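Local structure of uncharacterized protein (Bacteroides ovatus, 4IRT) at residues Gly12-Ser17 with Phe383-Arg388. The protein is of unknown function but is a putative neuraminidase, built from BNR-like repeats and probably folded as a beta-propeller. Sequence-based numbering, arbitrary orientation. Where two conformers were deposited one is given.
Sequences GYSCTS and FVQHTR
Ser14 meets residues 386-388 with both of its oxygens. Its hydroxyl gives a hydrogen bond to His386 O (Ser14 OG to His386 O 2.9 Å), arriving almost in line with that carbonyl, while its backbone carbonyl takes the amide of Arg388 (Ser14 O to Arg388 N 2.9 Å, 156° at the hydrogen). Serine suits the place because its short side chain carries a hydroxyl close to the backbone; with OG anti to its own carbonyl carbon (chi1 -69°), that hydroxyl reaches His386 O. An alanine here would probably leave His386 O and the backbone N of Gln401, which also bonds OG, without this shared hydroxyl partner. Next to it Gln385 stretches out, CG anti to its backbone N, to bring NE2 to the carbonyls where strand 5-12 gives way to the loop: a weak hydrogen bond runs from Gln385 NE2 to Tyr13 O (3.1 Å, 130° at the hydrogen), with Gly12 O 3.0 Å from NE2. A long amide fits, since NE2 also serves Gln401 O and OE1 weakly takes Asn19. Thr387 packs against the backbone of Thr16 and Ser17, its CB 3.4 Å from Thr16 O, while OG1 is hydrogen-bonded to Thr20 OG1; a branched side chain offers carbon and hydroxyl at once. Beyond it Arg388 O receives a CA-H...O contact from Thr16 (Thr16 CA to Arg388 O 3.0 Å). The contact ties the loop leaving N-terminal strand 5-12 to the end of strand 381-385, beside strand 401-407, which pairs with both, consistent with the 'Velcro' closure of a beta-propeller ring.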
ATOM      1  N   GLY A  12       3.846 -11.387  16.655  1.00 10.19           N
ATOM      2  CA  GLY A  12       2.523 -11.006  16.185  1.00  9.94           C
ATOM      3  C   GLY A  12       1.801 -12.169  15.573  1.00  9.79           C
ATOM      4  O   GLY A  12       2.403 -13.199  15.290  1.00  9.04           O
ATOM      5  N   TYR A  13       0.495 -12.015  15.393  1.00  9.90           N
ATOM      6  CA  TYR A  13      -0.308 -13.045  14.749  1.00 10.54           C
ATOM      7  C   TYR A  13       0.283 -13.462  13.405  1.00 10.29           C
ATOM      8  O   TYR A  13       0.607 -12.591  12.616  1.00 10.22           O
ATOM      9  CB  TYR A  13      -1.692 -12.491  14.480  1.00 10.53           C
ATOM     10  CG  TYR A  13      -2.711 -13.511  14.076  1.00 11.59           C
ATOM     11  CD1 TYR A  13      -3.175 -14.458  14.980  1.00 12.34           C
ATOM     12  CD2 TYR A  13      -3.250 -13.506  12.789  1.00 12.59           C
ATOM     13  CE1 TYR A  13      -4.132 -15.397  14.613  1.00 13.47           C
ATOM     14  CE2 TYR A  13      -4.215 -14.440  12.415  1.00 14.68           C
ATOM     15  CZ  TYR A  13      -4.648 -15.376  13.334  1.00 14.36           C
ATOM     16  OH  TYR A  13      -5.616 -16.277  12.967  1.00 17.99           O
ATOM     17  N   SER A  14       0.372 -14.775  13.151  1.00 10.07           N
ATOM     18  CA  SER A  14       0.925 -15.311  11.902  1.00 10.00           C
ATOM     19  C   SER A  14       0.041 -16.325  11.176  1.00 10.16           C
ATOM     20  O   SER A  14       0.437 -16.878  10.135  1.00 10.68           O
ATOM     21  CB  SER A  14       2.317 -15.942  12.172  1.00 10.09           C
ATOM     22  OG  SER A  14       3.273 -14.937  12.480  1.00 10.31           O
ATOM     23  N   CYS A  15      -1.155 -16.593  11.689  1.00 10.70           N
ATOM     24  CA  CYS A  15      -1.975 -17.653  11.097  1.00 12.27           C
ATOM     25  C   CYS A  15      -2.626 -17.234   9.778  1.00 12.95           C
ATOM     26  O   CYS A  15      -3.012 -18.097   8.977  1.00 14.53           O
ATOM     27  CB  CYS A  15      -3.051 -18.122  12.072  1.00 13.62           C
ATOM     28  SG  CYS A  15      -2.415 -18.889  13.589  1.00 15.44           S
ATOM     29  N   THR A  16      -2.782 -15.921   9.586  1.00 11.83           N
ATOM     30  CA  THR A  16      -3.122 -15.325   8.311  1.00 11.46           C
ATOM     31  C   THR A  16      -2.104 -14.217   8.014  1.00 11.13           C
ATOM     32  O   THR A  16      -1.283 -13.894   8.853  1.00 11.58           O
ATOM     33  CB  THR A  16      -4.525 -14.667   8.298  1.00 11.38           C
ATOM     34  OG1 THR A  16      -4.476 -13.459   9.077  1.00 10.53           O
ATOM     35  CG2 THR A  16      -5.611 -15.618   8.812  1.00 12.39           C
ATOM     36  N   SER A  17      -2.196 -13.622   6.827  1.00 10.23           N
ATOM     37  CA  SER A  17      -1.305 -12.539   6.383  0.50 10.06           C
ATOM     38  C   SER A  17      -1.808 -11.137   6.739  1.00  9.55           C
ATOM     39  O   SER A  17      -1.327 -10.168   6.188  1.00 10.18           O
ATOM     40  CB  SER A  17      -1.113 -12.608   4.858  0.50  9.84           C
ATOM     41  OG  SER A  17      -2.361 -12.619   4.187  0.50  9.47           O
ATOM     42  N   PHE A 383       8.585  -3.526   7.070  1.00 10.21           N
ATOM     43  CA  PHE A 383       7.842  -4.358   8.014  1.00  9.04           C
ATOM     44  C   PHE A 383       7.988  -5.813   7.568  1.00  9.50           C
ATOM     45  O   PHE A 383       7.484  -6.205   6.511  1.00  9.11           O
ATOM     46  CB  PHE A 383       6.354  -3.949   8.028  1.00  9.15           C
ATOM     47  CG  PHE A 383       5.509  -4.640   9.106  1.00  8.86           C
ATOM     48  CD1 PHE A 383       5.195  -6.003   9.019  1.00  9.41           C
ATOM     49  CD2 PHE A 383       5.023  -3.935  10.200  1.00  8.87           C
ATOM     50  CE1 PHE A 383       4.423  -6.647  10.008  1.00  8.97           C
ATOM     51  CE2 PHE A 383       4.246  -4.562  11.168  1.00  9.26           C
ATOM     52  CZ  PHE A 383       3.947  -5.928  11.095  1.00  8.61           C
ATOM     53  N   VAL A 384       8.655  -6.623   8.374  1.00  9.15           N
ATOM     54  CA  VAL A 384       8.972  -8.005   7.995  1.00  9.46           C
ATOM     55  C   VAL A 384       8.476  -8.962   9.089  1.00 10.23           C
ATOM     56  O   VAL A 384       8.825  -8.819  10.244  1.00 10.00           O
ATOM     57  CB  VAL A 384      10.479  -8.164   7.777  1.00  9.35           C
ATOM     58  CG1 VAL A 384      10.857  -9.622   7.550  1.00  9.74           C
ATOM     59  CG2 VAL A 384      10.904  -7.339   6.569  1.00  9.38           C
ATOM     60  N   GLN A 385       7.694  -9.956   8.683  1.00 10.30           N
ATOM     61  CA  GLN A 385       7.152 -10.974   9.584  1.00  9.95           C
ATOM     62  C   GLN A 385       6.744 -12.170   8.729  1.00 10.23           C
ATOM     63  O   GLN A 385       6.103 -12.005   7.698  1.00 10.75           O
ATOM     64  CB  GLN A 385       5.899 -10.465  10.293  1.00  9.94           C
ATOM     65  CG  GLN A 385       5.377 -11.432  11.309  1.00 10.44           C
ATOM     66  CD  GLN A 385       3.994 -11.145  11.791  1.00  9.96           C
ATOM     67  OE1 GLN A 385       3.252 -10.361  11.207  1.00 12.17           O
ATOM     68  NE2 GLN A 385       3.628 -11.797  12.883  1.00  9.73           N
ATOM     69  N   HIS A 386       7.142 -13.356   9.165  1.00 10.32           N
ATOM     70  CA  HIS A 386       6.651 -14.598   8.554  1.00 10.53           C
ATOM     71  C   HIS A 386       5.163 -14.765   8.886  1.00 10.59           C
ATOM     72  O   HIS A 386       4.799 -14.764  10.055  1.00 10.32           O
ATOM     73  CB  HIS A 386       7.413 -15.766   9.157  1.00 11.27           C
ATOM     74  CG  HIS A 386       6.959 -17.092   8.647  1.00 11.43           C
ATOM     75  ND1 HIS A 386       7.657 -17.798   7.696  1.00 11.93           N
ATOM     76  CD2 HIS A 386       5.864 -17.828   8.941  1.00 12.02           C
ATOM     77  CE1 HIS A 386       7.019 -18.934   7.444  1.00 13.57           C
ATOM     78  NE2 HIS A 386       5.936 -18.983   8.201  1.00 12.95           N
ATOM     79  N   THR A 387       4.332 -14.961   7.868  1.00 10.41           N
ATOM     80  CA  THR A 387       2.934 -15.268   8.066  1.00 10.78           C
ATOM     81  C   THR A 387       2.500 -16.351   7.066  1.00 11.79           C
ATOM     82  O   THR A 387       3.138 -16.543   6.039  1.00 11.16           O
ATOM     83  CB  THR A 387       2.012 -14.022   7.868  1.00 10.75           C
ATOM     84  OG1 THR A 387       2.181 -13.512   6.538  1.00 10.27           O
ATOM     85  CG2 THR A 387       2.325 -12.933   8.834  1.00 10.37           C
ATOM     86  N   ARG A 388       1.383 -17.002   7.380  1.00 13.95           N
ATOM     87  CA  ARG A 388       0.821 -18.065   6.549  0.67 16.13           C
ATOM     88  C   ARG A 388      -0.487 -17.580   5.919  1.00 19.91           C
ATOM     89  O   ARG A 388      -1.128 -16.676   6.440  1.00 18.21           O
ATOM     90  CB  ARG A 388       0.580 -19.336   7.393  0.67 18.79           C
ATOM     91  CG  ARG A 388       0.232 -20.566   6.559  0.67 21.10           C
ATOM     92  CD  ARG A 388       0.452 -21.901   7.264  0.67 24.03           C
ATOM     93  NE  ARG A 388       1.826 -22.067   7.755  0.67 24.17           N
ATOM     94  CZ  ARG A 388       2.265 -23.142   8.393  0.67 22.97           C
ATOM     95  NH1 ARG A 388       1.441 -24.167   8.611  0.67 27.22           N
ATOM     96  NH2 ARG A 388       3.521 -23.192   8.833  0.67 22.04           N
TER